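Local coordinates for myosin-I heavy chain (Dictyostelium discoideum, PDB 5EJY), which is an actin-based class VII myosin motor involved in the early steps of phagocytosis and in adhesion, seen here as its first MyTH4-FERM tail module, at residues A[177-191]-A[261-273]. Sequence-based numbering, arbitrary orientation.
Sequences FTLNGARKQVPSVTE and TDKLCDVLSKVEN
Arg-183 lays its guanidinium edge against Asp-266, side-on, with NE and NH2 both donating to the single oxygen OD1; NE lies 3.0 Å from Asp-266 OD1. The two flat groups are twisted 46° apart, and both nitrogens come from the same face of the carboxylate. The end of the guanidinium is taken by Glu-191, which lies almost in its plane: NH1 meets Glu-191 OE2 at 2.7 Å and NH2 reaches OE1, each on a syn lone pair. Two carboxylates thus fix the rotation of this buried group, while Pro-187 CD lies above one face, displaced toward its rim. With alanine at Arg-183, Asp-266 and Glu-191, both buried, would probably be left without the positive charge they share. Asp-266 also reaches the backbone, its OD2 accepting from Lys-184 N at 2.7 Å. Further along helix 264-277, Ser-269 OG donates to Val-186 O (2.7 Å) from above the carbonyl plane. Glu-272, extended with CG anti to its backbone N (chi1 -173°), brings OE2 within 2.8 Å of Val-189 N, at the start of helix 189-196; its OE1 pairs with Lys-89. At the other end, Lys-263 bends at chi2 (70°) and then runs straight, carrying NZ into a cluster of carbonyls: Asn-180 O at 2.7 Å, Ala-182 O at 3.0 Å, and Thr-261 O from its own loop. Side chains of the ubiquitin-like first FERM lobe thereby grip the linker between helices 161-180 and 189-196 through its backbone as well as its charges, an interface that joins MyTH4 to FERM in the MyTH4-FERM tandem of myosin tails.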
ATOM      1  N   PHE A 177      13.084  -1.614   8.545  1.00 22.09           N
ATOM      2  CA  PHE A 177      13.052  -2.567   7.433  1.00 22.70           C
ATOM      3  C   PHE A 177      13.503  -3.965   7.876  1.00 27.62           C
ATOM      4  O   PHE A 177      13.081  -4.965   7.309  1.00 25.65           O
ATOM      5  CB  PHE A 177      13.868  -2.073   6.230  1.00 20.70           C
ATOM      6  CG  PHE A 177      13.102  -1.155   5.315  1.00 21.97           C
ATOM      7  CD1 PHE A 177      11.998  -1.623   4.623  1.00 23.07           C
ATOM      8  CD2 PHE A 177      13.481   0.181   5.154  1.00 17.61           C
ATOM      9  CE1 PHE A 177      11.268  -0.787   3.786  1.00 20.49           C
ATOM     10  CE2 PHE A 177      12.761   1.013   4.315  1.00 20.07           C
ATOM     11  CZ  PHE A 177      11.652   0.523   3.619  1.00 17.28           C
ATOM     12  N   THR A 178      14.345  -4.034   8.902  1.00 27.52           N
ATOM     13  CA  THR A 178      14.698  -5.340   9.450  1.00 28.16           C
ATOM     14  C   THR A 178      13.446  -5.969  10.052  1.00 25.47           C
ATOM     15  O   THR A 178      13.222  -7.172   9.952  1.00 31.36           O
ATOM     16  CB  THR A 178      15.800  -5.228  10.526  1.00 30.48           C
ATOM     17  OG1 THR A 178      16.946  -4.576   9.962  1.00 29.31           O
ATOM     18  CG2 THR A 178      16.203  -6.611  11.033  1.00 32.96           C
ATOM     19  N   LEU A 179      12.617  -5.136  10.666  1.00 28.76           N
ATOM     20  CA  LEU A 179      11.359  -5.601  11.230  1.00 26.63           C
ATOM     21  C   LEU A 179      10.345  -5.945  10.139  1.00 31.45           C
ATOM     22  O   LEU A 179       9.709  -6.998  10.180  1.00 28.77           O
ATOM     23  CB  LEU A 179      10.778  -4.543  12.164  1.00 29.56           C
ATOM     24  CG  LEU A 179       9.379  -4.850  12.694  1.00 36.23           C
ATOM     25  CD1 LEU A 179       9.428  -6.023  13.658  1.00 40.77           C
ATOM     26  CD2 LEU A 179       8.789  -3.626  13.366  1.00 28.78           C
ATOM     27  N   ASN A 180      10.207  -5.064   9.155  1.00 28.60           N
ATOM     28  CA  ASN A 180       9.087  -5.163   8.213  1.00 26.11           C
ATOM     29  C   ASN A 180       9.385  -5.825   6.880  1.00 30.60           C
ATOM     30  O   ASN A 180       8.471  -6.046   6.077  1.00 30.04           O
ATOM     31  CB  ASN A 180       8.456  -3.784   7.994  1.00 26.49           C
ATOM     32  CG  ASN A 180       7.651  -3.336   9.188  1.00 28.84           C
ATOM     33  OD1 ASN A 180       7.367  -4.143  10.075  1.00 28.62           O
ATOM     34  ND2 ASN A 180       7.277  -2.050   9.227  1.00 21.59           N
ATOM     35  N   GLY A 181      10.652  -6.142   6.634  1.00 28.70           N
ATOM     36  CA  GLY A 181      11.015  -6.851   5.421  1.00 28.25           C
ATOM     37  C   GLY A 181      11.281  -5.901   4.271  1.00 27.75           C
ATOM     38  O   GLY A 181      10.976  -4.708   4.349  1.00 26.65           O
ATOM     39  N   ALA A 182      11.846  -6.440   3.199  1.00 25.58           N
ATOM     40  CA  ALA A 182      12.238  -5.664   2.030  1.00 26.52           C
ATOM     41  C   ALA A 182      11.064  -4.984   1.349  1.00 29.75           C
ATOM     42  O   ALA A 182       9.932  -5.482   1.379  1.00 26.18           O
ATOM     43  CB  ALA A 182      12.950  -6.568   1.022  1.00 32.14           C
ATOM     44  N   ARG A 183      11.352  -3.854   0.714  1.00 25.36           N
ATOM     45  CA  ARG A 183      10.387  -3.199  -0.161  1.00 23.80           C
ATOM     46  C   ARG A 183      10.607  -3.611  -1.610  1.00 26.92           C
ATOM     47  O   ARG A 183      11.584  -4.301  -1.952  1.00 26.58           O
ATOM     48  CB  ARG A 183      10.483  -1.674  -0.032  1.00 23.26           C
ATOM     49  CG  ARG A 183      11.737  -1.071  -0.644  1.00 22.03           C
ATOM     50  CD  ARG A 183      11.808   0.425  -0.335  1.00 21.70           C
ATOM     51  NE  ARG A 183      10.649   1.126  -0.890  1.00 19.15           N
ATOM     52  CZ  ARG A 183      10.341   2.391  -0.629  1.00 20.65           C
ATOM     53  NH1 ARG A 183      11.088   3.101   0.224  1.00 16.76           N
ATOM     54  NH2 ARG A 183       9.268   2.944  -1.206  1.00 21.55           N
ATOM     55  N   LYS A 184       9.712  -3.160  -2.476  1.00 19.46           N
ATOM     56  CA  LYS A 184       9.707  -3.628  -3.851  1.00 26.88           C
ATOM     57  C   LYS A 184       9.976  -2.539  -4.867  1.00 27.35           C
ATOM     58  O   LYS A 184      10.203  -2.837  -6.040  1.00 23.75           O
ATOM     59  CB  LYS A 184       8.356  -4.278  -4.163  1.00 26.11           C
ATOM     60  CG  LYS A 184       8.033  -5.450  -3.249  1.00 29.65           C
ATOM     61  CD  LYS A 184       6.750  -6.137  -3.669  1.00 35.54           C
ATOM     62  CE  LYS A 184       6.449  -7.332  -2.775  1.00 38.29           C
ATOM     63  NZ  LYS A 184       5.211  -8.020  -3.245  1.00 49.67           N
ATOM     64  N   GLN A 185       9.940  -1.278  -4.440  1.00 19.49           N
ATOM     65  CA  GLN A 185      10.067  -0.187  -5.392  1.00 20.63           C
ATOM     66  C   GLN A 185      11.044   0.875  -4.901  1.00 22.69           C
ATOM     67  O   GLN A 185      11.281   1.005  -3.702  1.00 20.01           O
ATOM     68  CB  GLN A 185       8.694   0.465  -5.659  1.00 22.81           C
ATOM     69  CG  GLN A 185       7.557  -0.521  -5.997  1.00 22.92           C
ATOM     70  CD  GLN A 185       7.852  -1.381  -7.239  1.00 34.18           C
ATOM     71  OE1 GLN A 185       8.587  -0.964  -8.134  1.00 32.15           O
ATOM     72  NE2 GLN A 185       7.267  -2.585  -7.293  1.00 31.97           N
ATOM     73  N   VAL A 186      11.580   1.642  -5.843  1.00 19.51           N
ATOM     74  CA  VAL A 186      12.360   2.831  -5.544  1.00 19.20           C
ATOM     75  C   VAL A 186      11.427   3.967  -5.095  1.00 24.35           C
ATOM     76  O   VAL A 186      10.365   4.174  -5.690  1.00 21.99           O
ATOM     77  CB  VAL A 186      13.148   3.271  -6.799  1.00 23.59           C
ATOM     78  CG1 VAL A 186      13.766   4.660  -6.612  1.00 23.21           C
ATOM     79  CG2 VAL A 186      14.214   2.218  -7.151  1.00 22.79           C
ATOM     80  N   PRO A 187      11.814   4.694  -4.037  1.00 23.35           N
ATOM     81  CA  PRO A 187      11.010   5.827  -3.556  1.00 22.28           C
ATOM     82  C   PRO A 187      10.569   6.796  -4.660  1.00 25.15           C
ATOM     83  O   PRO A 187      11.362   7.149  -5.542  1.00 26.53           O
ATOM     84  CB  PRO A 187      11.970   6.538  -2.600  1.00 22.03           C
ATOM     85  CG  PRO A 187      12.767   5.437  -2.030  1.00 24.30           C
ATOM     86  CD  PRO A 187      12.947   4.411  -3.127  1.00 17.34           C
ATOM     87  N   SER A 188       9.307   7.210  -4.604  1.00 22.63           N
ATOM     88  CA  SER A 188       8.797   8.278  -5.464  1.00 23.82           C
ATOM     89  C   SER A 188       9.420   9.605  -5.052  1.00 26.05           C
ATOM     90  O   SER A 188      10.012   9.713  -3.978  1.00 22.23           O
ATOM     91  CB  SER A 188       7.281   8.402  -5.306  1.00 23.41           C
ATOM     92  OG  SER A 188       6.942   8.712  -3.971  1.00 22.52           O
ATOM     93  N   VAL A 189       9.258  10.628  -5.883  1.00 26.01           N
ATOM     94  CA  VAL A 189       9.729  11.962  -5.512  1.00 29.21           C
ATOM     95  C   VAL A 189       9.118  12.469  -4.200  1.00 28.52           C
ATOM     96  O   VAL A 189       9.792  13.111  -3.393  1.00 25.68           O
ATOM     97  CB  VAL A 189       9.461  12.995  -6.624  1.00 31.25           C
ATOM     98  CG1 VAL A 189       9.782  14.411  -6.120  1.00 31.77           C
ATOM     99  CG2 VAL A 189      10.276  12.658  -7.855  1.00 32.39           C
ATOM    100  N   THR A 190       7.841  12.191  -3.978  1.00 27.31           N
ATOM    101  CA  THR A 190       7.196  12.662  -2.755  1.00 32.22           C
ATOM    102  C   THR A 190       7.850  12.053  -1.516  1.00 30.83           C
ATOM    103  O   THR A 190       8.055  12.729  -0.504  1.00 25.83           O
ATOM    104  CB  THR A 190       5.699  12.346  -2.739  1.00 32.67           C
ATOM    105  OG1 THR A 190       5.098  12.875  -3.920  1.00 43.97           O
ATOM    106  CG2 THR A 190       5.049  12.986  -1.527  1.00 39.19           C
ATOM    107  N   GLU A 191       8.176  10.769  -1.595  1.00 24.04           N
ATOM    108  CA  GLU A 191       8.833  10.107  -0.475  1.00 23.61           C
ATOM    109  C   GLU A 191      10.253  10.639  -0.260  1.00 20.27           C
ATOM    110  O   GLU A 191      10.670  10.880   0.876  1.00 21.77           O
ATOM    111  CB  GLU A 191       8.839   8.585  -0.693  1.00 19.84           C
ATOM    112  CG  GLU A 191       9.514   7.799   0.433  1.00 18.79           C
ATOM    113  CD  GLU A 191       9.623   6.309   0.122  1.00 18.56           C
ATOM    114  OE1 GLU A 191       9.016   5.838  -0.876  1.00 18.59           O
ATOM    115  OE2 GLU A 191      10.309   5.597   0.880  1.00 22.16           O
ATOM    116  N   THR A 261       1.923  -7.162   4.500  1.00 23.73           N
ATOM    117  CA  THR A 261       3.333  -6.796   4.654  1.00 26.81           C
ATOM    118  C   THR A 261       3.826  -5.861   3.547  1.00 25.94           C
ATOM    119  O   THR A 261       4.972  -5.423   3.571  1.00 25.75           O
ATOM    120  CB  THR A 261       4.239  -8.049   4.672  1.00 31.11           C
ATOM    121  OG1 THR A 261       4.089  -8.743   3.440  1.00 31.81           O
ATOM    122  CG2 THR A 261       3.848  -8.979   5.805  1.00 29.76           C
ATOM    123  N   ASP A 262       2.976  -5.568   2.567  1.00 21.92           N
ATOM    124  CA  ASP A 262       3.365  -4.640   1.507  1.00 21.97           C
ATOM    125  C   ASP A 262       3.480  -3.208   2.059  1.00 22.20           C
ATOM    126  O   ASP A 262       2.784  -2.840   3.011  1.00 21.90           O
ATOM    127  CB  ASP A 262       2.359  -4.664   0.367  1.00 21.41           C
ATOM    128  CG  ASP A 262       2.597  -5.808  -0.611  1.00 32.11           C
ATOM    129  OD1 ASP A 262       3.440  -6.684  -0.355  1.00 32.25           O
ATOM    130  OD2 ASP A 262       1.924  -5.820  -1.645  1.00 36.83           O
ATOM    131  N   LYS A 263       4.357  -2.412   1.461  1.00 19.80           N
ATOM    132  CA  LYS A 263       4.649  -1.064   1.968  1.00 20.56           C
ATOM    133  C   LYS A 263       3.804  -0.030   1.240  1.00 19.96           C
ATOM    134  O   LYS A 263       3.769  -0.011   0.013  1.00 19.37           O
ATOM    135  CB  LYS A 263       6.127  -0.728   1.764  1.00 20.03           C
ATOM    136  CG  LYS A 263       7.074  -1.341   2.809  1.00 20.94           C
ATOM    137  CD  LYS A 263       7.170  -2.840   2.646  1.00 27.14           C
ATOM    138  CE  LYS A 263       7.930  -3.479   3.819  1.00 24.13           C
ATOM    139  NZ  LYS A 263       7.934  -4.983   3.628  1.00 25.19           N
ATOM    140  N   LEU A 264       3.128   0.834   1.986  1.00 19.68           N
ATOM    141  CA  LEU A 264       2.310   1.852   1.327  1.00 20.75           C
ATOM    142  C   LEU A 264       3.140   2.776   0.452  1.00 21.49           C
ATOM    143  O   LEU A 264       2.658   3.233  -0.576  1.00 19.71           O
ATOM    144  CB  LEU A 264       1.474   2.668   2.322  1.00 19.68           C
ATOM    145  CG  LEU A 264       0.454   1.925   3.192  1.00 23.15           C
ATOM    146  CD1 LEU A 264      -0.454   2.932   3.920  1.00 25.39           C
ATOM    147  CD2 LEU A 264      -0.377   0.960   2.380  1.00 21.93           C
ATOM    148  N   CYS A 265       4.382   3.068   0.850  1.00 18.92           N
ATOM    149  CA  CYS A 265       5.231   3.892  -0.011  1.00 17.77           C
ATOM    150  C   CYS A 265       5.514   3.250  -1.381  1.00 18.59           C
ATOM    151  O   CYS A 265       5.698   3.965  -2.373  1.00 20.06           O
ATOM    152  CB  CYS A 265       6.537   4.277   0.691  1.00 17.04           C
ATOM    153  SG  CYS A 265       6.304   5.545   1.964  1.00 20.99           S
ATOM    154  N   ASP A 266       5.547   1.923  -1.441  1.00 17.44           N
ATOM    155  CA  ASP A 266       5.692   1.252  -2.739  1.00 18.67           C
ATOM    156  C   ASP A 266       4.483   1.550  -3.643  1.00 22.73           C
ATOM    157  O   ASP A 266       4.607   1.637  -4.869  1.00 21.35           O
ATOM    158  CB  ASP A 266       5.855  -0.270  -2.570  1.00 20.49           C
ATOM    159  CG  ASP A 266       7.274  -0.674  -2.160  1.00 24.30           C
ATOM    160  OD1 ASP A 266       8.200   0.150  -2.305  1.00 21.19           O
ATOM    161  OD2 ASP A 266       7.458  -1.828  -1.707  1.00 22.63           O
ATOM    162  N   VAL A 267       3.309   1.710  -3.046  1.00 19.95           N
ATOM    163  CA  VAL A 267       2.127   2.054  -3.842  1.00 20.25           C
ATOM    164  C   VAL A 267       2.296   3.456  -4.430  1.00 20.84           C
ATOM    165  O   VAL A 267       2.029   3.673  -5.610  1.00 20.70           O
ATOM    166  CB  VAL A 267       0.818   1.948  -3.014  1.00 20.54           C
ATOM    167  CG1 VAL A 267      -0.396   2.367  -3.852  1.00 22.56           C
ATOM    168  CG2 VAL A 267       0.634   0.521  -2.511  1.00 22.15           C
ATOM    169  N   LEU A 268       2.778   4.401  -3.618  1.00 20.45           N
ATOM    170  CA  LEU A 268       3.074   5.748  -4.121  1.00 18.20           C
ATOM    171  C   LEU A 268       4.040   5.736  -5.323  1.00 24.34           C
ATOM    172  O   LEU A 268       3.875   6.507  -6.274  1.00 22.69           O
ATOM    173  CB  LEU A 268       3.645   6.631  -3.012  1.00 20.80           C
ATOM    174  CG  LEU A 268       2.748   6.943  -1.805  1.00 21.16           C
ATOM    175  CD1 LEU A 268       3.512   7.812  -0.786  1.00 21.25           C
ATOM    176  CD2 LEU A 268       1.452   7.630  -2.241  1.00 25.23           C
ATOM    177  N   SER A 269       5.053   4.875  -5.270  1.00 17.42           N
ATOM    178  CA  SER A 269       5.965   4.705  -6.401  1.00 20.52           C
ATOM    179  C   SER A 269       5.222   4.253  -7.654  1.00 21.79           C
ATOM    180  O   SER A 269       5.486   4.737  -8.754  1.00 23.03           O
ATOM    181  CB  SER A 269       7.053   3.679  -6.059  1.00 22.58           C
ATOM    182  OG  SER A 269       7.760   4.084  -4.898  1.00 27.71           O
ATOM    183  N   LYS A 270       4.300   3.313  -7.486  1.00 20.84           N
ATOM    184  CA  LYS A 270       3.515   2.809  -8.628  1.00 23.79           C
ATOM    185  C   LYS A 270       2.656   3.898  -9.249  1.00 27.10           C
ATOM    186  O   LYS A 270       2.476   3.950 -10.476  1.00 26.75           O
ATOM    187  CB  LYS A 270       2.629   1.639  -8.213  1.00 25.92           C
ATOM    188  CG  LYS A 270       3.379   0.396  -7.821  1.00 30.08           C
ATOM    189  CD  LYS A 270       2.582  -0.859  -8.142  1.00 38.26           C
ATOM    190  CE  LYS A 270       1.111  -0.703  -7.791  1.00 42.05           C
ATOM    191  NZ  LYS A 270       0.385  -2.013  -7.874  1.00 47.24           N
ATOM    192  N   VAL A 271       2.112   4.756  -8.395  1.00 24.13           N
ATOM    193  CA  VAL A 271       1.307   5.888  -8.828  1.00 26.71           C
ATOM    194  C   VAL A 271       2.129   6.829  -9.687  1.00 27.99           C
ATOM    195  O   VAL A 271       1.696   7.246 -10.766  1.00 31.83           O
ATOM    196  CB  VAL A 271       0.706   6.647  -7.628  1.00 31.59           C
ATOM    197  CG1 VAL A 271       0.039   7.959  -8.085  1.00 31.75           C
ATOM    198  CG2 VAL A 271      -0.287   5.761  -6.903  1.00 31.84           C
ATOM    199  N   GLU A 272       3.328   7.140  -9.219  1.00 26.79           N
ATOM    200  CA  GLU A 272       4.247   7.976  -9.969  1.00 28.35           C
ATOM    201  C   GLU A 272       4.620   7.299 -11.296  1.00 31.47           C
ATOM    202  O   GLU A 272       4.679   7.958 -12.338  1.00 29.12           O
ATOM    203  CB  GLU A 272       5.496   8.259  -9.133  1.00 32.71           C
ATOM    204  CG  GLU A 272       6.455   9.255  -9.755  1.00 34.20           C
ATOM    205  CD  GLU A 272       7.676   9.505  -8.885  1.00 37.13           C
ATOM    206  OE1 GLU A 272       8.614   8.685  -8.915  1.00 35.61           O
ATOM    207  OE2 GLU A 272       7.692  10.524  -8.170  1.00 33.28           O
ATOM    208  N   ASN A 273       4.859   5.987 -11.260  1.00 25.33           N
ATOM    209  CA  ASN A 273       5.186   5.239 -12.477  1.00 27.51           C
ATOM    210  C   ASN A 273       4.065   5.318 -13.526  1.00 32.83           C
ATOM    211  O   ASN A 273       4.322   5.509 -14.718  1.00 28.70           O
ATOM    212  CB  ASN A 273       5.476   3.765 -12.152  1.00 26.13           C
ATOM    213  CG  ASN A 273       6.763   3.579 -11.376  1.00 26.36           C
ATOM    214  OD1 ASN A 273       7.623   4.448 -11.379  1.00 27.70           O
ATOM    215  ND2 ASN A 273       6.906   2.432 -10.721  1.00 27.59           N
TER
HETATM  216  O   HOH W   1       3.263  -6.234  -4.093  1.00 47.74           O
HETATM  217  O   HOH W   2       7.209   6.368  -2.650  1.00 19.20           O
HETATM  218  O   HOH W   3       5.952  11.474  -6.264  1.00 32.65           O